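Local coordinates for uricase (Bacillus fastidiosus, PDB 4R8X), which catalyses the oxidation of urate by molecular oxygen, the first step of the pathway that degrades urate to (S)-allantoin, at residues Val67-Asp70 with Ser71-Asn74; Leu253-Leu256 with Asp257-Gln261. All coordinates share one frame; numbering follows the deposited sequence.

Contact 1. Residues Val67-Asp70 with Ser71-Asn74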
ATOM      1  N   VAL D  67      22.635 -15.774  17.991  1.00 14.93           N
ATOM      2  CA  VAL D  67      21.342 -16.433  18.040  1.00 15.97           C
ATOM      3  C   VAL D  67      20.710 -16.230  16.663  1.00 15.10           C
ATOM      4  O   VAL D  67      20.611 -15.095  16.182  1.00 14.89           O
ATOM      5  CB  VAL D  67      20.442 -15.813  19.125  1.00 16.03           C
ATOM      6  CG1 VAL D  67      19.061 -16.469  19.126  1.00 16.79           C
ATOM      7  CG2 VAL D  67      21.123 -15.896  20.500  1.00 16.55           C
ATOM      8  N   ALA D  68      20.298 -17.317  16.017  1.00 15.63           N
ATOM      9  CA  ALA D  68      19.719 -17.226  14.676  1.00 14.82           C
ATOM     10  C   ALA D  68      18.398 -16.464  14.741  1.00 14.39           C
ATOM     11  O   ALA D  68      17.647 -16.615  15.704  1.00 14.72           O
ATOM     12  CB  ALA D  68      19.506 -18.613  14.096  1.00 16.60           C
ATOM     13  N   THR D  69      18.122 -15.623  13.745  1.00 15.02           N
ATOM     14  CA  THR D  69      16.886 -14.833  13.776  1.00 14.36           C
ATOM     15  C   THR D  69      15.646 -15.736  13.812  1.00 14.48           C
ATOM     16  O   THR D  69      14.661 -15.436  14.498  1.00 13.56           O
ATOM     17  CB  THR D  69      16.796 -13.770  12.631  1.00 14.51           C
ATOM     18  OG1 THR D  69      16.685 -14.421  11.360  1.00 14.66           O
ATOM     19  CG2 THR D  69      18.013 -12.840  12.650  1.00 14.72           C
ATOM     20  N   ASP D  70      15.708 -16.860  13.104  1.00 15.02           N
ATOM     21  CA  ASP D  70      14.615 -17.818  13.131  1.00 16.28           C
ATOM     22  C   ASP D  70      14.399 -18.351  14.549  1.00 15.26           C
ATOM     23  O   ASP D  70      13.265 -18.553  14.984  1.00 15.84           O
ATOM     24  CB  ASP D  70      14.889 -18.954  12.152  1.00 18.64           C
ATOM     25  CG  ASP D  70      13.805 -19.997  12.153  1.00 22.10           C
ATOM     26  OD1 ASP D  70      12.776 -19.773  11.491  1.00 23.42           O
ATOM     27  OD2 ASP D  70      13.989 -21.050  12.803  1.00 24.04           O
ATOM     28  N   SER D  71      15.492 -18.564  15.275  1.00 14.71           N
ATOM     29  CA  SER D  71      15.401 -18.984  16.666  1.00 14.23           C
ATOM     30  C   SER D  71      14.745 -17.927  17.540  1.00 13.83           C
ATOM     31  O   SER D  71      14.016 -18.256  18.473  1.00 12.75           O
ATOM     32  CB  SER D  71      16.788 -19.329  17.208  1.00 14.95           C
ATOM     33  OG  SER D  71      17.366 -20.353  16.432  1.00 16.79           O
ATOM     34  N   MET D  72      14.990 -16.657  17.235  1.00 14.47           N
ATOM     35  CA  MET D  72      14.330 -15.570  17.959  1.00 13.65           C
ATOM     36  C   MET D  72      12.827 -15.616  17.769  1.00 12.55           C
ATOM     37  O   MET D  72      12.061 -15.380  18.710  1.00 12.03           O
ATOM     38  CB  MET D  72      14.826 -14.208  17.508  1.00 14.28           C
ATOM     39  CG  MET D  72      16.296 -13.979  17.673  1.00 15.22           C
ATOM     40  SD  MET D  72      16.691 -12.320  17.102  1.00 16.19           S
ATOM     41  CE  MET D  72      18.409 -12.563  16.716  1.00 15.64           C
ATOM     42  N   LYS D  73      12.415 -15.890  16.535  1.00 13.28           N
ATOM     43  CA  LYS D  73      11.013 -16.020  16.210  1.00 14.55           C
ATOM     44  C   LYS D  73      10.377 -17.148  17.025  1.00 13.88           C
ATOM     45  O   LYS D  73       9.325 -16.964  17.627  1.00 14.47           O
ATOM     46  CB  LYS D  73      10.852 -16.255  14.707  1.00 15.61           C
ATOM     47  CG  LYS D  73       9.460 -16.698  14.281  1.00 17.54           C
ATOM     48  CD  LYS D  73       9.464 -17.272  12.877  1.00 21.88           C
ATOM     49  CE  LYS D  73      10.280 -18.559  12.795  1.00 23.58           C
ATOM     50  NZ  LYS D  73       9.621 -19.752  13.382  1.00 25.78           N
ATOM     51  N   ASN D  74      11.040 -18.305  17.072  1.00 13.81           N
ATOM     52  CA  ASN D  74      10.550 -19.433  17.859  1.00 13.33           C
ATOM     53  C   ASN D  74      10.455 -19.084  19.340  1.00 12.60           C
ATOM     54  O   ASN D  74       9.499 -19.441  20.014  1.00 12.59           O
ATOM     55  CB  ASN D  74      11.457 -20.662  17.694  1.00 14.12           C
ATOM     56  CG  ASN D  74      11.435 -21.232  16.289  1.00 15.07           C
ATOM     57  OD1 ASN D  74      10.471 -21.050  15.550  1.00 15.25           O
ATOM     58  ND2 ASN D  74      12.499 -21.955  15.922  1.00 16.02           N
TER
HETATM   59  O   HOH W   1      16.224 -21.677  14.149  1.00 19.58           O
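S71 sets its CB against the backbone O of A68 at 3.2 Å, and its OG lies 3.6 Å from the CB of A68. With OG of S71 anti to the carbonyl carbon, a water lies 2.9 Å from this OG and donates to OD2 of D70, tying the two neighbouring side chains together. M72 bonds through its backbone N to the O of A68. Its extended side chain runs back over the start of the helix: CG packs on CG1 of V67 at 4.0 Å, and CE reaches the O of V67 at 3.4 Å while touching CG2 of T69. This is the first turn of helix 69-82, with A68 at the N-cap position and the M72, K73 and N74 amides bonded four residues back. M72 also faces Y7, V47 and L49, so this side of the turn lies on strands 5-17 and 40-50 of the large antiparallel sheet. K73 bends at chi3 and chi4 (65° and 75°), which curls the chain back so that CE comes within 3.1 Å of OD1 of D70 and NZ makes a long salt bridge of 3.7 Å to the same oxygen. NZ also donates to OD1 of N74 at 2.7 Å. A leucine in its place would probably leave the D70 carboxylate without this charged mate and the N74 amide oxygen without its donor. N74 stands its amide plane nearly perpendicular, 84°, to the D70 carboxylate, and ND2 bonds to Y187 O and T189 OG1 of the second subunit.

Contact 2. Residues Leu253-Leu256 with Asp257-Gln261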
ATOM      1  N   LEU D 253      -4.407  16.865  28.518  1.00 13.87           N
ATOM      2  CA  LEU D 253      -4.779  17.248  29.883  1.00 14.13           C
ATOM      3  C   LEU D 253      -5.798  16.278  30.465  1.00 14.50           C
ATOM      4  O   LEU D 253      -5.710  15.897  31.632  1.00 14.30           O
ATOM      5  CB  LEU D 253      -5.363  18.670  29.912  1.00 14.44           C
ATOM      6  CG  LEU D 253      -4.431  19.838  29.592  1.00 15.24           C
ATOM      7  CD1 LEU D 253      -5.239  21.130  29.499  1.00 16.25           C
ATOM      8  CD2 LEU D 253      -3.309  19.971  30.619  1.00 15.63           C
ATOM      9  N   THR D 254      -6.786  15.913  29.655  1.00 12.94           N
ATOM     10  CA  THR D 254      -7.869  15.043  30.110  1.00 13.08           C
ATOM     11  C   THR D 254      -7.347  13.651  30.447  1.00 13.58           C
ATOM     12  O   THR D 254      -7.737  13.068  31.458  1.00 14.52           O
ATOM     13  CB  THR D 254      -9.011  14.957  29.072  1.00 13.41           C
ATOM     14  OG1 THR D 254      -9.435  16.282  28.725  1.00 13.61           O
ATOM     15  CG2 THR D 254     -10.196  14.210  29.653  1.00 13.70           C
ATOM     16  N   ILE D 255      -6.462  13.123  29.606  1.00 13.49           N
ATOM     17  CA  ILE D 255      -5.872  11.810  29.869  1.00 12.83           C
ATOM     18  C   ILE D 255      -5.072  11.837  31.180  1.00 13.64           C
ATOM     19  O   ILE D 255      -5.217  10.961  32.030  1.00 14.26           O
ATOM     20  CB  ILE D 255      -4.973  11.336  28.694  1.00 13.06           C
ATOM     21  CG1 ILE D 255      -5.786  11.134  27.406  1.00 13.47           C
ATOM     22  CG2 ILE D 255      -4.245  10.064  29.071  1.00 12.95           C
ATOM     23  CD1 ILE D 255      -4.939  11.104  26.149  1.00 13.59           C
ATOM     24  N   LEU D 256      -4.234  12.856  31.340  1.00 14.03           N
ATOM     25  CA  LEU D 256      -3.466  13.033  32.570  1.00 14.12           C
ATOM     26  C   LEU D 256      -4.361  13.173  33.812  1.00 13.72           C
ATOM     27  O   LEU D 256      -4.025  12.680  34.897  1.00 14.62           O
ATOM     28  CB  LEU D 256      -2.540  14.235  32.420  1.00 14.83           C
ATOM     29  CG  LEU D 256      -1.438  14.047  31.373  1.00 15.30           C
ATOM     30  CD1 LEU D 256      -0.708  15.347  31.052  1.00 16.48           C
ATOM     31  CD2 LEU D 256      -0.443  12.972  31.803  1.00 15.85           C
ATOM     32  N   ASP D 257      -5.496  13.848  33.650  1.00 14.42           N
ATOM     33  CA  ASP D 257      -6.473  14.026  34.723  1.00 14.52           C
ATOM     34  C   ASP D 257      -7.077  12.692  35.161  1.00 14.86           C
ATOM     35  O   ASP D 257      -7.173  12.393  36.358  1.00 15.89           O
ATOM     36  CB  ASP D 257      -7.576  14.979  34.252  1.00 15.89           C
ATOM     37  CG  ASP D 257      -8.236  15.740  35.389  1.00 17.49           C
ATOM     38  OD1 ASP D 257      -7.900  15.515  36.576  1.00 19.04           O
ATOM     39  OD2 ASP D 257      -9.101  16.589  35.084  1.00 18.87           O
ATOM     40  N   ARG D 258      -7.490  11.889  34.184  1.00 16.13           N
ATOM     41  CA  ARG D 258      -8.091  10.594  34.469  1.00 16.41           C
ATOM     42  C   ARG D 258      -7.083   9.586  35.001  1.00 16.27           C
ATOM     43  O   ARG D 258      -7.438   8.697  35.782  1.00 18.09           O
ATOM     44  CB  ARG D 258      -8.752  10.019  33.221  1.00 16.40           C
ATOM     45  CG  ARG D 258      -9.906  10.832  32.712  1.00 16.63           C
ATOM     46  CD  ARG D 258     -10.950  11.069  33.793  1.00 17.72           C
ATOM     47  NE  ARG D 258     -12.051  11.857  33.256  1.00 18.50           N
ATOM     48  CZ  ARG D 258     -12.682  12.828  33.903  1.00 19.90           C
ATOM     49  NH1 ARG D 258     -12.331  13.151  35.139  1.00 21.69           N
ATOM     50  NH2 ARG D 258     -13.667  13.482  33.308  1.00 20.83           N
ATOM     51  N   PHE D 259      -5.831   9.716  34.570  1.00 15.68           N
ATOM     52  CA  PHE D 259      -4.805   8.749  34.955  1.00 15.32           C
ATOM     53  C   PHE D 259      -3.602   9.439  35.601  1.00 16.47           C
ATOM     54  O   PHE D 259      -2.599   9.701  34.939  1.00 17.51           O
ATOM     55  CB  PHE D 259      -4.377   7.910  33.751  1.00 15.62           C
ATOM     56  CG  PHE D 259      -5.521   7.200  33.077  1.00 15.49           C
ATOM     57  CD1 PHE D 259      -6.205   6.191  33.740  1.00 16.74           C
ATOM     58  CD2 PHE D 259      -5.917   7.540  31.789  1.00 14.90           C
ATOM     59  CE1 PHE D 259      -7.260   5.524  33.135  1.00 16.90           C
ATOM     60  CE2 PHE D 259      -6.983   6.877  31.178  1.00 15.94           C
ATOM     61  CZ  PHE D 259      -7.654   5.870  31.853  1.00 16.91           C
ATOM     62  N   PRO D 260      -3.696   9.728  36.908  1.00 17.93           N
ATOM     63  CA  PRO D 260      -2.636  10.446  37.629  1.00 17.75           C
ATOM     64  C   PRO D 260      -1.302   9.704  37.623  1.00 17.26           C
ATOM     65  O   PRO D 260      -0.259  10.320  37.872  1.00 17.46           O
ATOM     66  CB  PRO D 260      -3.176  10.525  39.064  1.00 19.26           C
ATOM     67  CG  PRO D 260      -4.642  10.402  38.938  1.00 20.47           C
ATOM     68  CD  PRO D 260      -4.882   9.499  37.753  1.00 18.62           C
ATOM     69  N   GLN D 261      -1.335   8.403  37.349  1.00 16.80           N
ATOM     70  CA  GLN D 261      -0.124   7.594  37.375  1.00 15.96           C
ATOM     71  C   GLN D 261       0.707   7.727  36.091  1.00 16.30           C
ATOM     72  O   GLN D 261       1.787   7.146  35.980  1.00 16.76           O
ATOM     73  CB  GLN D 261      -0.445   6.124  37.704  1.00 15.68           C
ATOM     74  CG  GLN D 261      -1.006   5.290  36.543  1.00 16.61           C
ATOM     75  CD  GLN D 261      -2.511   5.416  36.384  1.00 17.51           C
ATOM     76  OE1 GLN D 261      -3.098   6.458  36.674  1.00 18.81           O
ATOM     77  NE2 GLN D 261      -3.142   4.350  35.907  1.00 17.26           N
TER
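F259 lays its CD2 against CG2 of I255 at 4.1 Å, the two side chains slanting across one another. I255 holds that methyl anti to its own nitrogen while the ring, on a chi1 of -56°, leans back along the helix, and the same CD2 comes 3.5 Å from the O of I255. CB of R258 rests over one face of the ring, 4.0 Å above its plane and displaced toward the rim. The F259 N bonds to the O of I255 at 2.9 Å; this closes the last turn of helix 244-258, since F259 is the first residue to leave helical angles. The two preceding amides, of D257 and R258, bond to the O of L253 and T254 respectively. R258 bends at chi2 (-54°), its CG 3.4 Å from the O of T254, and its guanidinium group bonds to L322 O and forms a salt bridge with E30. The D257 carboxylate holds Y319 and K312, so the helix end grips the C-terminal segment through both side chains. I255 meets V228 and I231 of helix 225-238, both I255 and L256 touch L262 and V265 of strand 262-271, and L253 and D257 pack on helix 305-312.

In the fold
Contact 1 comes first along the chain and closes before contact 2 opens. Their centres lie 40 Å apart, on opposite sides of the chain's centre, with about 30 Å between the nearest atoms. They mark opposite ends of two helices: 67-74 begins helix 69-82, whereas 253-261 finishes helix 244-258. Both helices lie against the same large antiparallel sheet, contact 1 at strands 5-17 and 40-50, contact 2 at strand 262-271, which fits the tunnelling fold (T-fold) of uricases, consistent with two such units in tandem. Contact 1 meets a second subunit of the four-chain assembly; contact 2 stays within its own chain and probably helps hold the C-terminal residues.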